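Local coordinates for protein mevalonate kinase, putative (Leishmania major, PDB 2HFS) that probably phosphorylates (R)-mevalonate with ATP to give (R)-5-phosphomevalonate, an early step of isoprenoid and sterol biosynthesis, as a GHMP-family kinase, at residues R221-D224 with N225-I229; A72-R75 with D76-I79; A311-P314 with E315-F318; A297-D300 with Q301-A304. One frame throughout, in Å; residues are numbered along the deposited sequence.

Interaction 1 (R221-D224 with N225-I229); sequences RLYD and NYTHI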
loop_
_atom_site.group_PDB
_atom_site.type_symbol
_atom_site.label_atom_id
_atom_site.label_comp_id
_atom_site.label_asym_id
_atom_site.label_seq_id
_atom_site.Cartn_x
_atom_site.Cartn_y
_atom_site.Cartn_z
ATOM N N ARG A 221 3.456 -27.094 -5.351
ATOM C CA ARG A 221 2.755 -27.491 -4.123
ATOM C C ARG A 221 2.411 -26.269 -3.246
ATOM O O ARG A 221 1.269 -26.116 -2.832
ATOM C CB ARG A 221 3.535 -28.539 -3.325
ATOM C CG ARG A 221 2.751 -29.050 -2.134
ATOM C CD ARG A 221 3.477 -30.064 -1.248
ATOM N NE ARG A 221 4.516 -29.478 -0.401
ATOM C CZ ARG A 221 5.817 -29.764 -0.500
ATOM N NH1 ARG A 221 6.691 -29.193 0.325
ATOM N NH2 ARG A 221 6.247 -30.625 -1.419
ATOM N N LEU A 222 3.391 -25.403 -2.988
ATOM C CA LEU A 222 3.161 -24.195 -2.170
ATOM C C LEU A 222 2.153 -23.229 -2.798
ATOM O O LEU A 222 1.350 -22.598 -2.100
ATOM C CB LEU A 222 4.481 -23.464 -1.928
ATOM C CG LEU A 222 5.594 -24.312 -1.328
ATOM C CD1 LEU A 222 6.876 -23.484 -1.138
ATOM C CD2 LEU A 222 5.123 -24.960 -0.012
ATOM N N TYR A 223 2.234 -23.097 -4.116
ATOM C CA TYR A 223 1.299 -22.290 -4.888
ATOM C C TYR A 223 -0.144 -22.787 -4.746
ATOM O O TYR A 223 -1.071 -21.991 -4.569
ATOM C CB TYR A 223 1.704 -22.303 -6.366
ATOM C CG TYR A 223 0.744 -21.534 -7.234
ATOM C CD1 TYR A 223 -0.350 -22.163 -7.824
ATOM C CD2 TYR A 223 0.909 -20.165 -7.437
ATOM C CE1 TYR A 223 -1.251 -21.445 -8.613
ATOM C CE2 TYR A 223 0.022 -19.445 -8.228
ATOM C CZ TYR A 223 -1.053 -20.087 -8.810
ATOM O OH TYR A 223 -1.926 -19.364 -9.586
ATOM N N ASP A 224 -0.360 -24.098 -4.835
ATOM C CA ASP A 224 -1.739 -24.588 -4.746
ATOM C C ASP A 224 -2.220 -24.452 -3.314
ATOM O O ASP A 224 -3.373 -24.103 -3.071
ATOM C CB ASP A 224 -1.864 -26.037 -5.196
ATOM C CG ASP A 224 -1.627 -26.216 -6.680
ATOM O OD1 ASP A 224 -1.862 -25.269 -7.467
ATOM O OD2 ASP A 224 -1.204 -27.298 -7.133
ATOM N N ASN A 225 -1.310 -24.717 -2.382
ATOM C CA ASN A 225 -1.546 -24.498 -0.963
ATOM C C ASN A 225 -2.031 -23.075 -0.751
ATOM O O ASN A 225 -2.955 -22.842 0.029
ATOM C CB ASN A 225 -0.264 -24.765 -0.152
ATOM C CG ASN A 225 0.046 -26.270 -0.009
ATOM O OD1 ASN A 225 -0.739 -27.124 -0.433
ATOM N ND2 ASN A 225 1.192 -26.591 0.591
ATOM N N TYR A 226 -1.415 -22.137 -1.468
ATOM C CA TYR A 226 -1.869 -20.742 -1.424
ATOM C C TYR A 226 -3.293 -20.513 -1.936
ATOM O O TYR A 226 -4.097 -19.831 -1.282
ATOM C CB TYR A 226 -0.896 -19.750 -2.083
ATOM C CG TYR A 226 -1.517 -18.378 -2.013
ATOM C CD1 TYR A 226 -2.128 -17.802 -3.144
ATOM C CD2 TYR A 226 -1.621 -17.705 -0.779
ATOM C CE1 TYR A 226 -2.764 -16.556 -3.066
ATOM C CE2 TYR A 226 -2.266 -16.464 -0.686
ATOM C CZ TYR A 226 -2.839 -15.901 -1.827
ATOM O OH TYR A 226 -3.472 -14.686 -1.720
ATOM N N THR A 227 -3.600 -21.060 -3.110
ATOM C CA THR A 227 -4.911 -20.866 -3.740
ATOM C C THR A 227 -6.054 -21.333 -2.834
ATOM O O THR A 227 -7.092 -20.689 -2.784
ATOM C CB THR A 227 -4.995 -21.521 -5.137
ATOM O OG1 THR A 227 -4.728 -22.929 -5.037
ATOM C CG2 THR A 227 -3.907 -20.968 -6.053
ATOM N N HIS A 228 -5.847 -22.430 -2.096
ATOM C CA HIS A 228 -6.829 -22.858 -1.100
ATOM C C HIS A 228 -7.033 -21.818 0.015
ATOM O O HIS A 228 -8.179 -21.533 0.392
ATOM C CB HIS A 228 -6.498 -24.246 -0.522
ATOM C CG HIS A 228 -7.560 -24.782 0.393
ATOM N ND1 HIS A 228 -8.904 -24.746 0.077
ATOM C CD2 HIS A 228 -7.477 -25.370 1.611
ATOM C CE1 HIS A 228 -9.602 -25.283 1.064
ATOM N NE2 HIS A 228 -8.761 -25.664 2.008
ATOM N N ILE A 229 -5.948 -21.232 0.516
ATOM C CA ILE A 229 -6.056 -20.225 1.580
ATOM C C ILE A 229 -6.835 -18.988 1.123
ATOM O O ILE A 229 -7.720 -18.522 1.841
ATOM C CB ILE A 229 -4.660 -19.842 2.153
ATOM C CG1 ILE A 229 -4.054 -21.024 2.921
ATOM C CG2 ILE A 229 -4.757 -18.628 3.092
ATOM C CD1 ILE A 229 -2.592 -20.876 3.192
HETATM O O HOH W 1 -4.542 -23.993 -7.555
#
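T227 OG1 donates a hydrogen bond to D224 O, 2.7 Å away and three residues back along the helix. The carbonyl is approached from the side, with a C=O...OG1 angle of 117°. D224 O also accepts the backbone N-H of H228 at 3.1 Å, a routine helix bond, so two protein donors grip it. The threonine torsion explains the fold-back: OG1 sits between the backbone N and the carbonyl carbon (chi1 58°). The other branch, CG2, then turns to the Y223 ring and meets its CE1 at 3.7 Å. One water adds a second link, donating to T227 OG1 at 2.7 Å and to D224 OD1 at 3.0 Å. D224 OD1 also forms a salt bridge with K220, one turn before the aspartate. On another side of the helix, the amide of N225 lies alongside the R221 chain, and R221 CG is 4.0 Å from N225 ND2. Y226 and L222 face inward toward helix 242-258, and Y226 OH bonds to the carbonyl of E35. A threonine hydroxyl returned to a carbonyl of the preceding turn is a common feature of alpha-helices, here on the partly exposed helix 216-239.

Interaction 2 (A72-R75 with D76-I79); sequences AQKR and DEQI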
loop_
_atom_site.group_PDB
_atom_site.type_symbol
_atom_site.label_atom_id
_atom_site.label_comp_id
_atom_site.label_asym_id
_atom_site.label_seq_id
_atom_site.Cartn_x
_atom_site.Cartn_y
_atom_site.Cartn_z
ATOM N N ALA A 72 13.880 12.361 2.416
ATOM C CA ALA A 72 15.149 12.738 1.767
ATOM C C ALA A 72 15.566 11.692 0.745
ATOM O O ALA A 72 15.962 12.024 -0.357
ATOM C CB ALA A 72 16.265 12.947 2.809
ATOM N N GLN A 73 15.420 10.429 1.114
ATOM C CA GLN A 73 15.869 9.320 0.286
ATOM C C GLN A 73 14.991 9.059 -0.965
ATOM O O GLN A 73 15.455 8.443 -1.932
ATOM C CB GLN A 73 16.027 8.074 1.171
ATOM C CG GLN A 73 17.396 7.911 1.897
ATOM C CD GLN A 73 18.019 9.199 2.476
ATOM O OE1 GLN A 73 18.655 9.979 1.749
ATOM N NE2 GLN A 73 17.895 9.381 3.788
ATOM N N LYS A 74 13.744 9.546 -0.945
ATOM C CA LYS A 74 12.798 9.381 -2.056
ATOM C C LYS A 74 12.605 10.620 -2.932
ATOM O O LYS A 74 11.943 10.557 -3.966
ATOM C CB LYS A 74 11.441 8.941 -1.520
ATOM C CG LYS A 74 11.443 7.551 -0.902
ATOM C CD LYS A 74 11.690 6.500 -1.958
ATOM C CE LYS A 74 11.587 5.109 -1.380
ATOM N NZ LYS A 74 10.167 4.676 -1.268
ATOM N N ARG A 75 13.196 11.733 -2.524
ATOM C CA ARG A 75 12.974 13.023 -3.188
ATOM C C ARG A 75 13.245 13.007 -4.701
ATOM O O ARG A 75 12.442 13.543 -5.481
ATOM C CB ARG A 75 13.750 14.133 -2.462
ATOM C CG ARG A 75 13.506 15.567 -2.949
ATOM C CD ARG A 75 12.052 16.000 -3.102
ATOM N NE ARG A 75 12.008 17.299 -3.770
ATOM C CZ ARG A 75 11.062 17.699 -4.610
ATOM N NH1 ARG A 75 10.014 16.933 -4.892
ATOM N NH2 ARG A 75 11.171 18.880 -5.174
ATOM N N ASP A 76 14.358 12.408 -5.124
ATOM C CA ASP A 76 14.701 12.391 -6.547
ATOM C C ASP A 76 13.634 11.637 -7.341
ATOM O O ASP A 76 13.208 12.116 -8.394
ATOM C CB ASP A 76 16.100 11.825 -6.791
ATOM C CG ASP A 76 17.213 12.769 -6.308
ATOM O OD1 ASP A 76 16.933 13.968 -6.047
ATOM O OD2 ASP A 76 18.403 12.403 -6.177
ATOM N N GLU A 77 13.181 10.493 -6.812
ATOM C CA GLU A 77 12.089 9.713 -7.420
ATOM C C GLU A 77 10.786 10.491 -7.434
ATOM O O GLU A 77 10.039 10.458 -8.425
ATOM C CB GLU A 77 11.871 8.387 -6.677
ATOM C CG GLU A 77 13.012 7.389 -6.769
ATOM C CD GLU A 77 12.989 6.399 -5.608
ATOM O OE1 GLU A 77 12.123 5.484 -5.587
ATOM O OE2 GLU A 77 13.838 6.542 -4.707
ATOM N N GLN A 78 10.500 11.169 -6.320
ATOM C CA GLN A 78 9.333 12.035 -6.251
ATOM C C GLN A 78 9.312 13.103 -7.339
ATOM O O GLN A 78 8.263 13.346 -7.938
ATOM C CB GLN A 78 9.203 12.699 -4.895
ATOM C CG GLN A 78 7.881 13.382 -4.729
ATOM C CD GLN A 78 7.806 14.110 -3.433
ATOM O OE1 GLN A 78 8.597 15.019 -3.201
ATOM N NE2 GLN A 78 6.864 13.709 -2.566
ATOM N N ILE A 79 10.457 13.761 -7.538
ATOM C CA ILE A 79 10.628 14.758 -8.576
ATOM C C ILE A 79 10.216 14.189 -9.940
ATOM O O ILE A 79 9.459 14.805 -10.687
ATOM C CB ILE A 79 12.101 15.249 -8.597
ATOM C CG1 ILE A 79 12.425 16.025 -7.301
ATOM C CG2 ILE A 79 12.375 16.065 -9.834
ATOM C CD1 ILE A 79 13.785 16.697 -7.277
HETATM O O HOH W 2 16.574 11.475 -3.272
HETATM O O HOH W 3 14.796 8.931 -4.633
#
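R75 and Q78 meet along one side of helix 70-88, and the arginine chain can be followed outward. R75 CB lies beside the next peptide, 3.2 Å from D76 N. CG is placed anti to the backbone N, and a bend at chi2 (49°) carries the rest of the chain forward over the following turn. CD passes 3.6 Å from Q78 OE1. NE and CZ then run over I79. I79 CG1 lies over the centre of one guanidinium face, 3.4 Å from R75 CZ. NH1 ends the path with a hydrogen bond to Q78 OE1 at 2.9 Å. That bond is bent, with an N-H...O angle of 138°, and the oxygen lies 25° out of the guanidinium plane. The other end of the Q78 amide, NE2, is held by D118, so both ends of the amide have partners.

A second pair lies on the neighbouring side of the helix, where K74 CD touches E77 OE2 at 3.5 Å. E77 OE1 takes the backbone N-H of H151. The N-H groups of D76 and E77 lack bonds to the turn before, and the helix kinks there. One water links A72 O to D76 N; another joins Q73 O, E77 N and E77 OE2. The chemistry implies an arginine held by one bent polar bond and by an apolar contact over one guanidinium face, with water replacing helix bonds at the kink.

Interaction 3 (A311-P314 with E315-F318); sequences AKCP and EAKF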
loop_
_atom_site.group_PDB
_atom_site.type_symbol
_atom_site.label_atom_id
_atom_site.label_comp_id
_atom_site.label_asym_id
_atom_site.label_seq_id
_atom_site.Cartn_x
_atom_site.Cartn_y
_atom_site.Cartn_z
ATOM N N ALA A 311 6.821 -3.442 24.584
ATOM C CA ALA A 311 7.497 -3.992 25.757
ATOM C C ALA A 311 8.399 -5.171 25.416
ATOM O O ALA A 311 9.376 -5.428 26.132
ATOM C CB ALA A 311 6.471 -4.402 26.802
ATOM N N LYS A 312 8.084 -5.874 24.325
ATOM C CA LYS A 312 8.621 -7.211 24.113
ATOM C C LYS A 312 9.279 -7.476 22.770
ATOM O O LYS A 312 9.927 -8.496 22.600
ATOM C CB LYS A 312 7.534 -8.265 24.362
ATOM C CG LYS A 312 6.860 -8.161 25.727
ATOM C CD LYS A 312 7.809 -8.453 26.895
ATOM N N CYS A 313 9.158 -6.544 21.833
ATOM C CA CYS A 313 9.656 -6.775 20.499
ATOM C C CYS A 313 10.458 -5.586 19.997
ATOM O O CYS A 313 9.893 -4.670 19.395
ATOM C CB CYS A 313 8.488 -7.073 19.558
ATOM S SG CYS A 313 9.021 -7.493 17.899
ATOM N N PRO A 314 11.774 -5.609 20.219
ATOM C CA PRO A 314 12.648 -4.520 19.783
ATOM C C PRO A 314 12.686 -4.404 18.274
ATOM O O PRO A 314 13.046 -3.348 17.742
ATOM C CB PRO A 314 14.032 -4.953 20.282
ATOM C CG PRO A 314 13.765 -5.926 21.361
ATOM C CD PRO A 314 12.534 -6.671 20.909
ATOM N N GLU A 315 12.324 -5.489 17.596
ATOM C CA GLU A 315 12.353 -5.549 16.137
ATOM C C GLU A 315 11.180 -4.756 15.553
ATOM O O GLU A 315 11.182 -4.437 14.372
ATOM C CB GLU A 315 12.342 -7.017 15.645
ATOM C CG GLU A 315 13.630 -7.801 15.912
ATOM C CD GLU A 315 13.749 -8.310 17.357
ATOM O OE1 GLU A 315 12.745 -8.275 18.087
ATOM O OE2 GLU A 315 14.846 -8.753 17.756
ATOM N N ALA A 316 10.187 -4.424 16.391
ATOM C CA ALA A 316 9.079 -3.578 15.947
ATOM C C ALA A 316 9.428 -2.080 16.013
ATOM O O ALA A 316 8.983 -1.350 16.915
ATOM C CB ALA A 316 7.795 -3.909 16.696
ATOM N N LYS A 317 10.206 -1.644 15.021
ATOM C CA LYS A 317 10.796 -0.294 14.961
ATOM C C LYS A 317 9.739 0.836 14.915
ATOM O O LYS A 317 9.898 1.885 15.539
ATOM C CB LYS A 317 11.753 -0.208 13.758
ATOM C CG LYS A 317 12.979 0.691 13.999
ATOM C CD LYS A 317 13.978 0.661 12.831
ATOM C CE LYS A 317 15.362 1.222 13.237
ATOM N NZ LYS A 317 16.291 0.200 13.847
ATOM N N PHE A 318 8.659 0.591 14.193
ATOM C CA PHE A 318 7.611 1.561 13.983
ATOM C C PHE A 318 6.316 0.806 14.111
ATOM O O PHE A 318 6.172 -0.268 13.529
ATOM C CB PHE A 318 7.728 2.176 12.585
ATOM C CG PHE A 318 9.075 2.803 12.310
ATOM C CD1 PHE A 318 9.977 2.190 11.451
ATOM C CD2 PHE A 318 9.449 3.996 12.939
ATOM C CE1 PHE A 318 11.220 2.754 11.196
ATOM C CE2 PHE A 318 10.695 4.569 12.688
ATOM C CZ PHE A 318 11.574 3.945 11.822
#
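A type I beta turn from C313 to A316 forms this contact, just after helix 299-312 ends. It turns the chain toward strand 318-324, an outermost strand of the four-stranded antiparallel sheet. The turn is closed by A316 N, which donates to C313 O at 3.0 Å. The N-H points fairly straight at the oxygen, but the nitrogen stands well above the carbonyl plane, 57° out of it. P314 and E315 occupy the two corners.

The side chains meet as well. C313 SG is anti to its own nitrogen (chi1 -176°), which carries the sulfur toward A316. There it makes an apolar contact with A316 CB at 4.0 Å. The cysteine is buried, and its side-chain neighbours include S268, I269 and T272 of helix 264-275. The turn is thereby packed against that helix.

E315 lies side by side with the proline ring. Its chain bends at chi2 (79°), and this brings the carboxylate back beside the proline ring. E315 OE1 also bonds to S268 OG, which anchors the second corner to the same helix as the cysteine. At the last residue of the turn, A316 is also the centre of an inverse gamma turn, and the bond from K317 N to E315 O is weak. K317 and F318 both face G194 in a classic beta bulge as the strand begins. At the proline end of the contact, E315 OE1 comes to 3.3 Å from P314 CD.

Interaction 4 (A297-D300 with Q301-A304); sequences ASSD and QRDA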
loop_
_atom_site.group_PDB
_atom_site.type_symbol
_atom_site.label_atom_id
_atom_site.label_comp_id
_atom_site.label_asym_id
_atom_site.label_seq_id
_atom_site.Cartn_x
_atom_site.Cartn_y
_atom_site.Cartn_z
ATOM N N ALA A 297 -9.133 -8.009 17.053
ATOM C CA ALA A 297 -10.570 -8.307 17.101
ATOM C C ALA A 297 -11.395 -7.056 17.370
ATOM O O ALA A 297 -12.597 -7.022 17.077
ATOM C CB ALA A 297 -10.875 -9.381 18.154
ATOM N N SER A 298 -10.742 -6.040 17.930
ATOM C CA SER A 298 -11.390 -4.801 18.335
ATOM C C SER A 298 -10.329 -3.720 18.505
ATOM O O SER A 298 -9.143 -3.984 18.329
ATOM C CB SER A 298 -12.114 -5.006 19.663
ATOM O OG SER A 298 -11.186 -5.277 20.698
ATOM N N SER A 299 -10.752 -2.508 18.858
ATOM C CA SER A 299 -9.815 -1.425 19.145
ATOM C C SER A 299 -9.073 -1.654 20.463
ATOM O O SER A 299 -7.879 -1.352 20.578
ATOM C CB SER A 299 -10.547 -0.081 19.166
ATOM O OG SER A 299 -9.648 0.990 18.942
ATOM N N ASP A 300 -9.780 -2.180 21.457
ATOM C CA ASP A 300 -9.179 -2.450 22.771
ATOM C C ASP A 300 -8.047 -3.491 22.699
ATOM O O ASP A 300 -6.976 -3.304 23.281
ATOM C CB ASP A 300 -10.255 -2.887 23.779
ATOM C CG ASP A 300 -9.711 -3.051 25.196
ATOM O OD1 ASP A 300 -8.754 -2.330 25.570
ATOM O OD2 ASP A 300 -10.188 -3.878 26.012
ATOM N N GLN A 301 -8.293 -4.579 21.980
ATOM C CA GLN A 301 -7.318 -5.658 21.854
ATOM C C GLN A 301 -6.114 -5.218 21.027
ATOM O O GLN A 301 -5.032 -5.772 21.181
ATOM C CB GLN A 301 -7.972 -6.923 21.282
ATOM C CG GLN A 301 -9.008 -7.536 22.243
ATOM C CD GLN A 301 -9.733 -8.742 21.667
ATOM O OE1 GLN A 301 -9.108 -9.681 21.159
ATOM N NE2 GLN A 301 -11.055 -8.728 21.761
ATOM N N ARG A 302 -6.318 -4.216 20.167
ATOM C CA ARG A 302 -5.233 -3.561 19.433
ATOM C C ARG A 302 -4.272 -2.851 20.406
ATOM O O ARG A 302 -3.043 -2.946 20.262
ATOM C CB ARG A 302 -5.822 -2.596 18.384
ATOM C CG ARG A 302 -4.819 -1.972 17.404
ATOM C CD ARG A 302 -5.431 -1.467 16.098
ATOM N NE ARG A 302 -6.353 -0.341 16.306
ATOM C CZ ARG A 302 -6.827 0.445 15.345
ATOM N NH1 ARG A 302 -6.470 0.256 14.080
ATOM N NH2 ARG A 302 -7.663 1.427 15.645
ATOM N N ASP A 303 -4.842 -2.168 21.403
ATOM C CA ASP A 303 -4.075 -1.517 22.473
ATOM C C ASP A 303 -3.151 -2.492 23.201
ATOM O O ASP A 303 -2.057 -2.120 23.625
ATOM C CB ASP A 303 -5.006 -0.876 23.503
ATOM C CG ASP A 303 -5.787 0.293 22.947
ATOM O OD1 ASP A 303 -5.289 0.961 22.020
ATOM O OD2 ASP A 303 -6.905 0.638 23.397
ATOM N N ALA A 304 -3.618 -3.729 23.357
ATOM C CA ALA A 304 -2.821 -4.782 23.977
ATOM C C ALA A 304 -1.674 -5.207 23.057
ATOM O O ALA A 304 -0.542 -5.408 23.513
ATOM C CB ALA A 304 -3.698 -5.986 24.351
HETATM O O HOH W 4 -7.543 -9.616 18.682
HETATM O O HOH W 5 -6.562 0.846 18.739
#
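S299 and R302 meet through a water that three protein atoms grip. R302 NE donates to it at 2.7 Å. The water donates in turn to S299 O at 3.2 Å, and it is also hydrogen-bonded to S299 OG at 3.1 Å. The water thus ties the end of the R302 chain back to S299, the first residue of the helix. S299 OG lies at the edge of the guanidinium, near its plane. S299 O also accepts the backbone N-H of D303.

S298 is the N-cap of the helix. Its OG accepts from Q301 N at 3.2 Å, and the bond is nearly straight (167°). The hydroxyl is swung in between its own nitrogen and carbonyl carbon (chi1 65°), which lets it face the end of the helix. Q301 sends its chain back past the cap. Its amide oxygen, OE1, lies 3.5 Å from A297 CB and accepts from a water, which in turn accepts from A297 N. The backbone bonds from R302 N to S298 O and from A304 N to D300 O are weak.

D300 OD1 and D303 OD2 come within 4.1 Å, two like charges with their carboxylate planes 70° apart. R321 forms a salt bridge with D303 OD1, which may offset this. R302 packs its chain on Y189 and V191 of strand 188-194 and on R321 and T323 of strand 318-324, placing the helix start against these adjacent sheet strands.

How the interactions relate
All four contacts are local, each within one short run of chain. Interactions 3 and 4 are the closest pair: they sit at the two ends of helix 299-312, with centres 17 Å and nearest atoms about 8 Å apart. Interaction 4 starts that helix. Interaction 3 leaves it for strand 318-324, on which the start of the helix also packs. Interaction 2 lies in the helix of the beta-alpha-beta unit 58-62, 70-88 and 97-103, about 12 Å from interaction 3 at the nearest atoms. Interaction 1 is on helix 216-239, with its centre 38 Å from that of interaction 2, across the centre of the chain. None of the four touches another.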